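Local atomic coordinates of transcriptional anti-antiactivator ExsC (Pseudomonas aeruginosa, PDB entry 3KXY), a protein that binds the antiactivator ExsD and inhibits it, which allows ExsA-mediated transcription of the type III secretion system. Residues E55-G60 with T92-L97; D62-G67 with L128-S133. The protein carries 2 engineered substitutions. All coordinates share one frame; numbering follows the deposited sequence.

Two neighbouring contacts, about 13 Å apart between centres, differ in burial and in chemistry. Interaction 1 is largely buried and joins two adjacent strands of the antiparallel sheet, 51-60 and 94-102, through a ladder of backbone hydrogen bonds. Interaction 2 lies at the surface, where the loop following strand 51-60 meets the chain's C-terminal tail; one backbone hydrogen bond and a few apolar side-chain contacts hold it. They share a seam: engineered Val59 CG2 lies 3.7 Å from both Leu64 CD1 and Leu129 CD1, while Val95 CG2 is 3.9 Å from Leu64 CD1. Apolar packing thus runs from the strands of interaction 1 to the loops of interaction 2.

Interaction 1: residues E55-G60 with T92-L97; sequences EADVVG and TGKVQL. Engineered in segment 55-60: Val59 (natural residue Ala).
Gln96 and Asp57, a non-hydrogen-bonded antiparallel pair, extend their side chains next to each other on one face of the sheet. Gln96 CB passes Ala56 O at 3.4 Å, and Gln96 CG lies 3.6 Å from Asp57 OD1, with Gln96 CD beside the same oxygen. With CG anti to its own carbonyl carbon (chi1 -61°) and the chain extended beyond, the amide is carried alongside the carboxylate, the two planes only 9° apart. At the tip, Gln96 NE2 donates to the syn side of Asp57 OD1 at 3.2 Å; the bond is bent (137° at the hydrogen), its ends tilted out of both the carboxylate and amide planes. The amide oxygen OE1 instead turns to Tyr98 OH, with a weak hydrogen bond from Arg77 of the second subunit.

The strands belong to the antiparallel sheet of this CesT-family chaperone fold, and their register slips by one residue between Asp57 and Gly60, a beta bulge. Val95 bonds to two successive residues: Val58 N donates to Val95 O at 2.6 Å, and Val95 N to Val59 O at 2.9 Å. Before the slip, Leu97 N donates to Ala56 O at 3.0 Å, and the return bond from Ala56 N to Leu97 O is weak. At the bulge, engineered Val59 lies beside Val95, Val59 CG2 to Val95 CB 4.1 Å, their side chains pointing the same way, while Val58 CG2 packs 4.0 Å from Leu97 CG. Val58 also touches Trp125 of helix 108-128.

Interaction 2: residues D62-G67 with L128-S133; sequences DVLGEG and LLPCAS. Engineered in segment 128-133: Ala132 (natural residue Asp).
Val63 and Cys131 are joined by the one hydrogen bond between these segments: Cys131 N donates to Val63 O at 3.2 Å. It is nearly straight, 168° at the hydrogen, and the donor lies close to the extension of the carbonyl bond. The closest CA atoms are those of Leu64 and Pro130, 5.1 Å apart, and the touching residues 129-132 follow helix 108-128.

The apolar contacts fall into two clusters. In the first, Val63 CG1 meets Pro130 CB at 3.7 Å and CB of the engineered Ala132 at 3.8 Å, so a single branch touches both residues flanking Cys131. Standing anti to the backbone N (chi1 -167°), CG1 is the branch that meets both. In the second, Leu64 CD2 approaches Leu129 CB at 3.5 Å and lies 4.3 Å from Pro130 CD. The two leucine side chains meet at a slant, and both also reach Val59 on strand 51-60.

Sulfur makes the third kind of contact: Cys131 SG lies 3.3 Å from Gly65 N, against the backbone of the loop.

Together these contacts join the tail that follows helix 108-128 to the loop between strand 51-60 and helix 68-76, a loop-to-tail contact at the surface of the alpha/beta fold of a CesT-family chaperone.

Interaction 1: residues E55-G60 with T92-L97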
loop_
_atom_site.group_PDB
_atom_site.type_symbol
_atom_site.label_atom_id
_atom_site.label_comp_id
_atom_site.label_asym_id
_atom_site.label_seq_id
_atom_site.Cartn_x
_atom_site.Cartn_y
_atom_site.Cartn_z
ATOM N N GLU J 55 1.257 -5.711 -8.908
ATOM C CA GLU J 55 -0.194 -5.819 -8.978
ATOM C C GLU J 55 -0.608 -7.266 -9.221
ATOM O O GLU J 55 0.060 -7.997 -9.951
ATOM C CB GLU J 55 -0.753 -4.920 -10.084
ATOM C CG GLU J 55 -0.564 -3.432 -9.836
ATOM C CD GLU J 55 -1.167 -2.579 -10.935
ATOM O OE1 GLU J 55 -1.686 -3.151 -11.918
ATOM O OE2 GLU J 55 -1.121 -1.336 -10.817
ATOM N N ALA J 56 -1.713 -7.674 -8.606
ATOM C CA ALA J 56 -2.206 -9.037 -8.752
ATOM C C ALA J 56 -3.722 -9.066 -8.899
ATOM O O ALA J 56 -4.448 -8.616 -8.014
ATOM C CB ALA J 56 -1.771 -9.885 -7.568
ATOM N N ASP J 57 -4.194 -9.596 -10.023
ATOM C CA ASP J 57 -5.627 -9.743 -10.255
ATOM C C ASP J 57 -6.183 -10.899 -9.430
ATOM O O ASP J 57 -5.727 -12.036 -9.553
ATOM C CB ASP J 57 -5.917 -9.966 -11.742
ATOM C CG ASP J 57 -5.580 -8.754 -12.593
ATOM O OD1 ASP J 57 -5.148 -7.727 -12.028
ATOM O OD2 ASP J 57 -5.749 -8.829 -13.829
ATOM N N VAL J 58 -7.168 -10.600 -8.591
ATOM C CA VAL J 58 -7.759 -11.600 -7.711
ATOM C C VAL J 58 -9.040 -12.191 -8.298
ATOM O O VAL J 58 -9.049 -13.333 -8.759
ATOM C CB VAL J 58 -8.051 -11.015 -6.318
ATOM C CG1 VAL J 58 -8.651 -12.076 -5.411
ATOM C CG2 VAL J 58 -6.778 -10.445 -5.711
ATOM N N VAL J 59 -10.120 -11.413 -8.280
ATOM C CA VAL J 59 -11.403 -11.875 -8.806
ATOM C C VAL J 59 -12.138 -10.812 -9.614
ATOM O O VAL J 59 -11.789 -9.632 -9.577
ATOM C CB VAL J 59 -12.343 -12.348 -7.682
ATOM C CG1 VAL J 59 -11.965 -13.740 -7.222
ATOM C CG2 VAL J 59 -12.325 -11.360 -6.524
ATOM N N GLY J 60 -13.164 -11.245 -10.341
ATOM C CA GLY J 60 -14.015 -10.338 -11.086
ATOM C C GLY J 60 -15.210 -9.913 -10.255
ATOM O O GLY J 60 -15.736 -10.698 -9.465
ATOM N N THR J 92 -11.283 -2.950 -15.671
ATOM C CA THR J 92 -11.159 -4.394 -15.836
ATOM C C THR J 92 -12.207 -5.147 -15.027
ATOM O O THR J 92 -12.611 -6.251 -15.393
ATOM C CB THR J 92 -9.764 -4.894 -15.410
ATOM O OG1 THR J 92 -8.760 -3.995 -15.895
ATOM C CG2 THR J 92 -9.506 -6.288 -15.961
ATOM N N GLY J 93 -12.645 -4.543 -13.927
ATOM C CA GLY J 93 -13.585 -5.187 -13.027
ATOM C C GLY J 93 -12.887 -6.217 -12.159
ATOM O O GLY J 93 -13.511 -7.159 -11.671
ATOM N N LYS J 94 -11.585 -6.032 -11.972
ATOM C CA LYS J 94 -10.777 -6.965 -11.198
ATOM C C LYS J 94 -10.371 -6.387 -9.848
ATOM O O LYS J 94 -9.951 -5.235 -9.756
ATOM C CB LYS J 94 -9.522 -7.360 -11.983
ATOM C CG LYS J 94 -9.773 -8.311 -13.141
ATOM C CD LYS J 94 -10.132 -9.702 -12.645
ATOM C CE LYS J 94 -10.253 -10.687 -13.795
ATOM N NZ LYS J 94 -10.527 -12.068 -13.308
ATOM N N VAL J 95 -10.504 -7.197 -8.802
ATOM C CA VAL J 95 -9.987 -6.846 -7.489
ATOM C C VAL J 95 -8.498 -7.170 -7.462
ATOM O O VAL J 95 -8.081 -8.216 -7.952
ATOM C CB VAL J 95 -10.706 -7.624 -6.374
ATOM C CG1 VAL J 95 -10.058 -7.350 -5.025
ATOM C CG2 VAL J 95 -12.183 -7.265 -6.347
ATOM N N GLN J 96 -7.696 -6.273 -6.899
ATOM C CA GLN J 96 -6.246 -6.428 -6.949
ATOM C C GLN J 96 -5.566 -6.308 -5.587
ATOM O O GLN J 96 -5.955 -5.489 -4.755
ATOM C CB GLN J 96 -5.640 -5.406 -7.913
ATOM C CG GLN J 96 -6.120 -5.541 -9.346
ATOM C CD GLN J 96 -5.643 -4.405 -10.226
ATOM O OE1 GLN J 96 -5.260 -3.345 -9.733
ATOM N NE2 GLN J 96 -5.664 -4.618 -11.537
ATOM N N LEU J 97 -4.550 -7.137 -5.371
ATOM C CA LEU J 97 -3.683 -7.006 -4.208
ATOM C C LEU J 97 -2.400 -6.305 -4.629
ATOM O O LEU J 97 -1.881 -6.554 -5.715
ATOM C CB LEU J 97 -3.356 -8.377 -3.613
ATOM C CG LEU J 97 -4.442 -9.052 -2.774
ATOM C CD1 LEU J 97 -3.992 -10.436 -2.335
ATOM C CD2 LEU J 97 -4.787 -8.194 -1.571
#

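Interaction 2: residues D62-G67 with L128-S133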
loop_
_atom_site.group_PDB
_atom_site.type_symbol
_atom_site.label_atom_id
_atom_site.label_comp_id
_atom_site.label_asym_id
_atom_site.label_seq_id
_atom_site.Cartn_x
_atom_site.Cartn_y
_atom_site.Cartn_z
ATOM N N ASP J 62 -18.154 -9.411 -11.118
ATOM C CA ASP J 62 -19.397 -10.044 -11.552
ATOM C C ASP J 62 -19.745 -11.295 -10.744
ATOM O O ASP J 62 -20.911 -11.684 -10.663
ATOM C CB ASP J 62 -19.346 -10.371 -13.049
ATOM C CG ASP J 62 -18.176 -11.266 -13.415
ATOM O OD1 ASP J 62 -18.101 -11.695 -14.585
ATOM O OD2 ASP J 62 -17.331 -11.540 -12.538
ATOM N N VAL J 63 -18.735 -11.918 -10.145
ATOM C CA VAL J 63 -18.948 -13.121 -9.347
ATOM C C VAL J 63 -19.042 -12.773 -7.863
ATOM O O VAL J 63 -19.258 -13.646 -7.020
ATOM C CB VAL J 63 -17.820 -14.152 -9.561
ATOM C CG1 VAL J 63 -18.214 -15.501 -8.979
ATOM C CG2 VAL J 63 -17.505 -14.289 -11.040
ATOM N N LEU J 64 -18.885 -11.490 -7.552
ATOM C CA LEU J 64 -18.913 -11.029 -6.168
ATOM C C LEU J 64 -20.247 -10.389 -5.803
ATOM O O LEU J 64 -20.771 -9.558 -6.543
ATOM C CB LEU J 64 -17.784 -10.029 -5.918
ATOM C CG LEU J 64 -16.363 -10.517 -6.193
ATOM C CD1 LEU J 64 -15.359 -9.416 -5.894
ATOM C CD2 LEU J 64 -16.062 -11.761 -5.374
ATOM N N GLY J 65 -20.790 -10.781 -4.655
ATOM C CA GLY J 65 -21.974 -10.137 -4.121
ATOM C C GLY J 65 -21.582 -8.823 -3.475
ATOM O O GLY J 65 -20.463 -8.679 -2.990
ATOM N N GLU J 66 -22.495 -7.860 -3.473
ATOM C CA GLU J 66 -22.191 -6.539 -2.933
ATOM C C GLU J 66 -21.929 -6.582 -1.429
ATOM O O GLU J 66 -22.289 -7.547 -0.753
ATOM C CB GLU J 66 -23.310 -5.545 -3.259
ATOM C CG GLU J 66 -23.481 -5.277 -4.749
ATOM C CD GLU J 66 -22.214 -4.747 -5.399
ATOM O OE1 GLU J 66 -21.402 -4.107 -4.697
ATOM O OE2 GLU J 66 -22.033 -4.965 -6.616
ATOM N N GLY J 67 -21.295 -5.533 -0.917
ATOM C CA GLY J 67 -20.970 -5.452 0.495
ATOM C C GLY J 67 -19.575 -5.963 0.797
ATOM O O GLY J 67 -19.115 -5.903 1.937
ATOM N N LEU J 128 -12.121 -17.600 -2.213
ATOM C CA LEU J 128 -12.978 -17.288 -1.073
ATOM C C LEU J 128 -14.071 -16.268 -1.395
ATOM O O LEU J 128 -15.235 -16.466 -1.048
ATOM C CB LEU J 128 -12.135 -16.788 0.101
ATOM C CG LEU J 128 -12.909 -16.344 1.344
ATOM C CD1 LEU J 128 -13.806 -17.466 1.845
ATOM C CD2 LEU J 128 -11.956 -15.880 2.436
ATOM N N LEU J 129 -13.689 -15.180 -2.057
ATOM C CA LEU J 129 -14.600 -14.062 -2.311
ATOM C C LEU J 129 -15.865 -14.402 -3.109
ATOM O O LEU J 129 -16.955 -13.953 -2.753
ATOM C CB LEU J 129 -13.855 -12.899 -2.974
ATOM C CG LEU J 129 -12.859 -12.152 -2.087
ATOM C CD1 LEU J 129 -12.199 -11.025 -2.863
ATOM C CD2 LEU J 129 -13.551 -11.617 -0.844
ATOM N N PRO J 130 -15.727 -15.179 -4.197
ATOM C CA PRO J 130 -16.902 -15.521 -5.008
ATOM C C PRO J 130 -18.050 -16.071 -4.165
ATOM O O PRO J 130 -17.822 -16.892 -3.278
ATOM C CB PRO J 130 -16.369 -16.606 -5.945
ATOM C CG PRO J 130 -14.925 -16.293 -6.087
ATOM C CD PRO J 130 -14.489 -15.754 -4.753
ATOM N N CYS J 131 -19.268 -15.619 -4.442
ATOM C CA CYS J 131 -20.440 -16.070 -3.697
ATOM C C CYS J 131 -21.342 -16.942 -4.562
ATOM O O CYS J 131 -22.337 -17.488 -4.086
ATOM C CB CYS J 131 -21.231 -14.871 -3.169
ATOM S SG CYS J 131 -21.990 -13.853 -4.458
ATOM N N ALA J 132 -20.987 -17.068 -5.837
ATOM C CA ALA J 132 -21.785 -17.834 -6.787
ATOM C C ALA J 132 -21.866 -19.310 -6.409
ATOM O O ALA J 132 -22.791 -20.014 -6.819
ATOM C CB ALA J 132 -21.229 -17.674 -8.196
ATOM N N SER J 133 -20.893 -19.773 -5.628
ATOM C CA SER J 133 -20.852 -21.163 -5.186
ATOM C C SER J 133 -20.610 -22.117 -6.353
ATOM O O SER J 133 -20.598 -21.712 -7.515
ATOM C CB SER J 133 -22.145 -21.536 -4.452
ATOM O OG SER J 133 -22.108 -22.877 -3.996
ATOM O OXT SER J 133 -20.414 -23.317 -6.162
#